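Accelerated cell death 11 (Arabidopsis thaliana, PDB 4NT1) transfers ceramide-1-phosphate and phytoceramide-1-phosphate selectively between membranes, using the all-helical GLTP fold. Local coordinates at residues 109-114 with 137-142; 126-131 with 158-163. All blocks are in the same frame, centred on the assembly; numbering follows the deposited sequence.

In the fold
Both contacts use helix 129-139 of the all-helical GLTP fold. Interaction 1 takes its C-terminal end, where Val139 and the adjoining Phe140 pack on the middle of helix 98-121 in a buried place about 8 Å from the centre of the chain. Interaction 2 takes the turn leading into its N-terminus and ties that turn to the start of helix 162-168, about 19 Å from the chain centre. The two centres are 16 Å apart and the nearest atoms about 5 Å, without touching. Interaction 1 borders the sphingoid-base 1-phosphate site, empty in this lipid-free structure: the side chain of Phe140 is about 4 Å from that of His144 and about 5 Å from that of Asp61. Interaction 2 lies away from that site.

Interaction 1: residues 109-114 with 137-142; sequences LDMVKV and AQVFAP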
loop_
_atom_site.group_PDB
_atom_site.type_symbol
_atom_site.label_atom_id
_atom_site.label_comp_id
_atom_site.label_asym_id
_atom_site.label_seq_id
_atom_site.Cartn_x
_atom_site.Cartn_y
_atom_site.Cartn_z
ATOM N N LEU A 109 1.064 0.027 0.730
ATOM C CA LEU A 109 1.027 1.160 -0.197
ATOM C C LEU A 109 2.364 1.305 -0.897
ATOM O O LEU A 109 2.422 1.612 -2.090
ATOM C CB LEU A 109 0.717 2.460 0.536
ATOM C CG LEU A 109 -0.640 2.540 1.220
ATOM C CD1 LEU A 109 -0.758 3.850 1.998
ATOM C CD2 LEU A 109 -1.799 2.381 0.215
ATOM N N ASP A 110 3.441 1.092 -0.144
ATOM C CA ASP A 110 4.792 1.196 -0.682
ATOM C C ASP A 110 5.045 0.068 -1.684
ATOM O O ASP A 110 5.584 0.311 -2.766
ATOM C CB ASP A 110 5.808 1.162 0.476
ATOM C CG ASP A 110 7.171 1.725 0.102
ATOM O OD1 ASP A 110 7.284 2.413 -0.931
ATOM O OD2 ASP A 110 8.136 1.479 0.869
ATOM N N MET A 111 4.636 -1.159 -1.361
ATOM C CA MET A 111 4.829 -2.250 -2.323
ATOM C C MET A 111 4.110 -1.974 -3.651
ATOM O O MET A 111 4.643 -2.253 -4.723
ATOM C CB MET A 111 4.388 -3.612 -1.774
ATOM C CG MET A 111 5.021 -4.796 -2.569
ATOM S SD MET A 111 3.952 -6.243 -2.696
ATOM C CE MET A 111 2.888 -5.805 -4.078
ATOM N N VAL A 112 2.894 -1.448 -3.573
ATOM C CA VAL A 112 2.139 -1.121 -4.778
ATOM C C VAL A 112 2.844 0.001 -5.539
ATOM O O VAL A 112 2.978 -0.064 -6.761
ATOM C CB VAL A 112 0.663 -0.777 -4.485
ATOM C CG1 VAL A 112 -0.058 -0.341 -5.782
ATOM C CG2 VAL A 112 -0.054 -1.984 -3.870
ATOM N N LYS A 113 3.324 1.009 -4.819
ATOM C CA LYS A 113 4.089 2.073 -5.461
ATOM C C LYS A 113 5.280 1.524 -6.258
ATOM O O LYS A 113 5.492 1.917 -7.403
ATOM C CB LYS A 113 4.600 3.099 -4.445
ATOM C CG LYS A 113 5.384 4.241 -5.101
ATOM C CD LYS A 113 6.083 5.143 -4.101
ATOM C CE LYS A 113 7.402 4.570 -3.662
ATOM N NZ LYS A 113 8.447 5.632 -3.642
ATOM N N VAL A 114 6.062 0.632 -5.650
ATOM C CA VAL A 114 7.234 0.064 -6.332
ATOM C C VAL A 114 6.807 -0.844 -7.469
ATOM O O VAL A 114 7.395 -0.826 -8.550
ATOM C CB VAL A 114 8.145 -0.727 -5.366
ATOM C CG1 VAL A 114 9.302 -1.406 -6.135
ATOM C CG2 VAL A 114 8.682 0.192 -4.280
ATOM N N ALA A 137 10.529 -8.103 -2.918
ATOM C CA ALA A 137 11.839 -8.250 -2.276
ATOM C C ALA A 137 12.287 -6.964 -1.579
ATOM O O ALA A 137 12.930 -7.007 -0.540
ATOM C CB ALA A 137 12.882 -8.697 -3.299
ATOM N N GLN A 138 11.952 -5.814 -2.154
ATOM C CA GLN A 138 12.320 -4.551 -1.527
ATOM C C GLN A 138 11.472 -4.243 -0.298
ATOM O O GLN A 138 11.988 -3.806 0.731
ATOM C CB GLN A 138 12.223 -3.384 -2.511
ATOM C CG GLN A 138 12.581 -2.035 -1.890
ATOM C CD GLN A 138 12.351 -0.874 -2.840
ATOM O OE1 GLN A 138 12.601 -0.987 -4.038
ATOM N NE2 GLN A 138 11.862 0.245 -2.310
ATOM N N VAL A 139 10.164 -4.458 -0.408
ATOM C CA VAL A 139 9.248 -3.983 0.627
ATOM C C VAL A 139 8.901 -5.020 1.694
ATOM O O VAL A 139 8.932 -4.717 2.887
ATOM C CB VAL A 139 7.957 -3.390 -0.007
ATOM C CG1 VAL A 139 6.972 -2.941 1.078
ATOM C CG2 VAL A 139 8.317 -2.226 -0.921
ATOM N N PHE A 140 8.589 -6.244 1.279
ATOM C CA PHE A 140 8.065 -7.232 2.213
ATOM C C PHE A 140 9.053 -8.316 2.656
ATOM O O PHE A 140 8.997 -8.774 3.791
ATOM C CB PHE A 140 6.790 -7.881 1.665
ATOM C CG PHE A 140 5.552 -7.049 1.854
ATOM C CD1 PHE A 140 5.075 -6.772 3.123
ATOM C CD2 PHE A 140 4.853 -6.567 0.758
ATOM C CE1 PHE A 140 3.925 -6.009 3.298
ATOM C CE2 PHE A 140 3.699 -5.806 0.926
ATOM C CZ PHE A 140 3.239 -5.531 2.196
ATOM N N ALA A 141 9.950 -8.740 1.774
ATOM C CA ALA A 141 10.895 -9.780 2.164
ATOM C C ALA A 141 11.636 -9.484 3.484
ATOM O O ALA A 141 11.848 -10.396 4.272
ATOM C CB ALA A 141 11.886 -10.085 1.030
ATOM N N PRO A 142 12.040 -8.219 3.728
ATOM C CA PRO A 142 12.773 -7.957 4.976
ATOM C C PRO A 142 11.952 -8.207 6.242
ATOM O O PRO A 142 12.519 -8.253 7.334
ATOM C CB PRO A 142 13.119 -6.464 4.878
ATOM C CG PRO A 142 13.069 -6.162 3.413
ATOM C CD PRO A 142 11.950 -7.011 2.891
HETATM O O HOH W 1 10.551 0.539 0.493
#
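In the helical core of the GLTP fold, Met111 on helix 98-121 receives Val139, at the end of helix 129-139, and the adjoining Phe140, close to His144 and Asp61, which bind the sphingoid-base 1-phosphate. Val139 is the most deeply covered residue of the contact. Its beta-branched side chain is short enough to lie against the Met111 backbone and the root of its side chain, with CG2 3.8 Å from Met111 CA and CG1 3.9 Å from Met111 CB. Beside it, Phe140 makes a Met-aromatic contact. Met111 SD lies in the plane of the ring, at its edge, 4.7 Å from the ring centroid, while Met111 CB comes to 3.5 Å from Phe140 CE2. Met111 suits this place because its unbranched chain can bend: CG stands anti to the backbone N (chi1 -161°), and further bends at chi2 and chi3 bring the sulfur alongside CD2 and CE2. Phe48 of helix 34-51 also touches Met111, and Phe57 meets the Phe140 ring edge-to-face, so aromatic groups extend this apolar layer beyond the two segments. Toward the surface the contact becomes mixed. Val114 CG2 lies 3.7 Å from Gln138 NE2, an apolar methyl against the amide end of a long, extended side chain. The same amide serves the polar border, where one water joins the carboxylate of Asp110, probably charged, to Gln138: it donates to Asp110 OD2 at 2.6 Å and accepts from Gln138 NE2 at 3.1 Å.

Interaction 2: residues 126-131 with 158-163; sequences NSLKDP and ALPTRA
Leu128 reaches across to Pro160 and Arg162, and the carbons of its side chain divide between these two residues and Leu159. CB, at the base, lies 4.1 Å from Pro160 O, with Leu159 CD1 slightly farther off. CG rests between Pro160 O and Arg162 CA, 3.8 Å from each, and there the branches part. CD1 goes to the Pro160 side, 3.4 Å from Pro160 O and close to the proline ring, whereas CD2 packs 3.8 Å from Arg162 CB, beside the aliphatic start of the arginine. Placing CG anti to the carbonyl carbon (chi1 -67°) directs this fork at residues 160-162, and a branched apolar residue suits a buried spot that Ile119 and Leu165 also line. Leu159 answers with its CD1 methyl, which sits against Lys129 CA and the Leu128 carbonyl. The setting is a meeting of two helix starts in the GLTP fold. Ser127, whose small hydroxyl can turn back on the chain, accepts from Lys129 N with OG in a capping bond at the beginning of helix 129-139; Thr161 is the N-cap of helix 162-168, its OG1 bonded to His164 N. Between the two turns, Arg162 N donates to Asn126 O at 3.2 Å in a nearly straight bond (162°), the donor tilted 30° from the carbonyl plane. A water adds a second backbone tie, accepting from Leu128 N and donating to Pro160 O. The Arg162 chain runs extended from CG to NE, crossing Leu128 at about a right angle. Its length carries the charge past the leucine to a salt bridge between Arg162 NE and Glu173 OE2. Arg162 NH1 donates to Ile119 O and to a water oxygen 2.7 Å from it, in the guanidinium plane; that water donates to Ser127 O.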
loop_
_atom_site.group_PDB
_atom_site.type_symbol
_atom_site.label_atom_id
_atom_site.label_comp_id
_atom_site.label_asym_id
_atom_site.label_seq_id
_atom_site.Cartn_x
_atom_site.Cartn_y
_atom_site.Cartn_z
ATOM N N ASN A 126 6.397 -8.412 -21.461
ATOM C CA ASN A 126 5.034 -8.929 -21.378
ATOM C C ASN A 126 4.771 -9.647 -20.052
ATOM O O ASN A 126 3.637 -9.986 -19.732
ATOM C CB ASN A 126 4.745 -9.852 -22.561
ATOM C CG ASN A 126 4.788 -9.112 -23.876
ATOM O OD1 ASN A 126 5.422 -9.548 -24.845
ATOM N ND2 ASN A 126 4.132 -7.967 -23.911
ATOM N N SER A 127 5.833 -9.854 -19.286
ATOM C CA SER A 127 5.736 -10.548 -18.002
ATOM C C SER A 127 5.686 -9.562 -16.836
ATOM O O SER A 127 6.241 -8.463 -16.925
ATOM C CB SER A 127 6.932 -11.481 -17.830
ATOM O OG SER A 127 6.990 -12.023 -16.514
ATOM N N LEU A 128 5.024 -9.957 -15.749
ATOM C CA LEU A 128 5.027 -9.173 -14.511
ATOM C C LEU A 128 6.027 -9.712 -13.491
ATOM O O LEU A 128 6.113 -9.199 -12.375
ATOM C CB LEU A 128 3.641 -9.176 -13.861
ATOM C CG LEU A 128 2.544 -8.450 -14.628
ATOM C CD1 LEU A 128 1.231 -8.606 -13.917
ATOM C CD2 LEU A 128 2.917 -6.976 -14.785
ATOM N N LYS A 129 6.777 -10.744 -13.860
ATOM C CA LYS A 129 7.609 -11.438 -12.880
ATOM C C LYS A 129 8.642 -10.530 -12.209
ATOM O O LYS A 129 8.753 -10.502 -10.991
ATOM C CB LYS A 129 8.285 -12.662 -13.499
ATOM C CG LYS A 129 9.085 -13.475 -12.490
ATOM C CD LYS A 129 9.622 -14.758 -13.114
ATOM C CE LYS A 129 10.462 -15.538 -12.108
ATOM N NZ LYS A 129 10.875 -16.865 -12.642
ATOM N N ASP A 130 9.397 -9.778 -12.999
ATOM C CA ASP A 130 10.390 -8.887 -12.407
ATOM C C ASP A 130 9.792 -7.749 -11.552
ATOM O O ASP A 130 10.233 -7.535 -10.421
ATOM C CB ASP A 130 11.386 -8.378 -13.458
ATOM C CG ASP A 130 12.424 -9.432 -13.829
ATOM O OD1 ASP A 130 12.260 -10.608 -13.423
ATOM O OD2 ASP A 130 13.402 -9.089 -14.528
ATOM N N PRO A 131 8.780 -7.029 -12.071
ATOM C CA PRO A 131 8.172 -6.004 -11.205
ATOM C C PRO A 131 7.582 -6.569 -9.911
ATOM O O PRO A 131 7.763 -5.970 -8.850
ATOM C CB PRO A 131 7.051 -5.413 -12.077
ATOM C CG PRO A 131 7.485 -5.691 -13.492
ATOM C CD PRO A 131 8.252 -6.990 -13.447
ATOM N N ALA A 158 2.457 -18.048 -11.247
ATOM C CA ALA A 158 1.015 -17.903 -11.380
ATOM C C ALA A 158 0.576 -16.442 -11.449
ATOM O O ALA A 158 -0.602 -16.145 -11.321
ATOM C CB ALA A 158 0.307 -18.616 -10.240
ATOM N N LEU A 159 1.524 -15.532 -11.640
ATOM C CA LEU A 159 1.159 -14.147 -11.903
ATOM C C LEU A 159 0.355 -14.102 -13.191
ATOM O O LEU A 159 0.616 -14.874 -14.112
ATOM C CB LEU A 159 2.401 -13.276 -12.071
ATOM C CG LEU A 159 3.253 -12.973 -10.844
ATOM C CD1 LEU A 159 4.639 -12.505 -11.261
ATOM C CD2 LEU A 159 2.576 -11.926 -9.961
ATOM N N PRO A 160 -0.623 -13.196 -13.270
ATOM C CA PRO A 160 -1.267 -12.982 -14.568
ATOM C C PRO A 160 -0.254 -12.377 -15.538
ATOM O O PRO A 160 0.715 -11.769 -15.093
ATOM C CB PRO A 160 -2.350 -11.946 -14.247
ATOM C CG PRO A 160 -1.806 -11.193 -13.069
ATOM C CD PRO A 160 -1.089 -12.241 -12.247
ATOM N N THR A 161 -0.468 -12.542 -16.839
ATOM C CA THR A 161 0.300 -11.780 -17.818
ATOM C C THR A 161 0.030 -10.292 -17.610
ATOM O O THR A 161 -0.993 -9.909 -17.043
ATOM C CB THR A 161 -0.086 -12.155 -19.258
ATOM O OG1 THR A 161 -1.376 -11.612 -19.570
ATOM C CG2 THR A 161 -0.111 -13.675 -19.426
ATOM N N ARG A 162 0.955 -9.457 -18.060
ATOM C CA ARG A 162 0.796 -8.018 -17.940
ATOM C C ARG A 162 -0.485 -7.581 -18.648
ATOM O O ARG A 162 -1.262 -6.778 -18.121
ATOM C CB ARG A 162 2.029 -7.322 -18.512
ATOM C CG ARG A 162 1.976 -5.812 -18.518
ATOM C CD ARG A 162 3.274 -5.283 -19.107
ATOM N NE ARG A 162 3.251 -3.841 -19.320
ATOM C CZ ARG A 162 4.159 -2.999 -18.838
ATOM N NH1 ARG A 162 5.187 -3.455 -18.109
ATOM N NH2 ARG A 162 4.041 -1.701 -19.090
ATOM N N ALA A 163 -0.725 -8.147 -19.826
ATOM C CA ALA A 163 -1.936 -7.857 -20.580
ATOM C C ALA A 163 -3.202 -8.255 -19.827
ATOM O O ALA A 163 -4.211 -7.553 -19.872
ATOM C CB ALA A 163 -1.891 -8.536 -21.945
HETATM O O HOH W 2 6.097 -5.737 -17.104
HETATM O O HOH W 3 3.437 -12.261 -15.904
#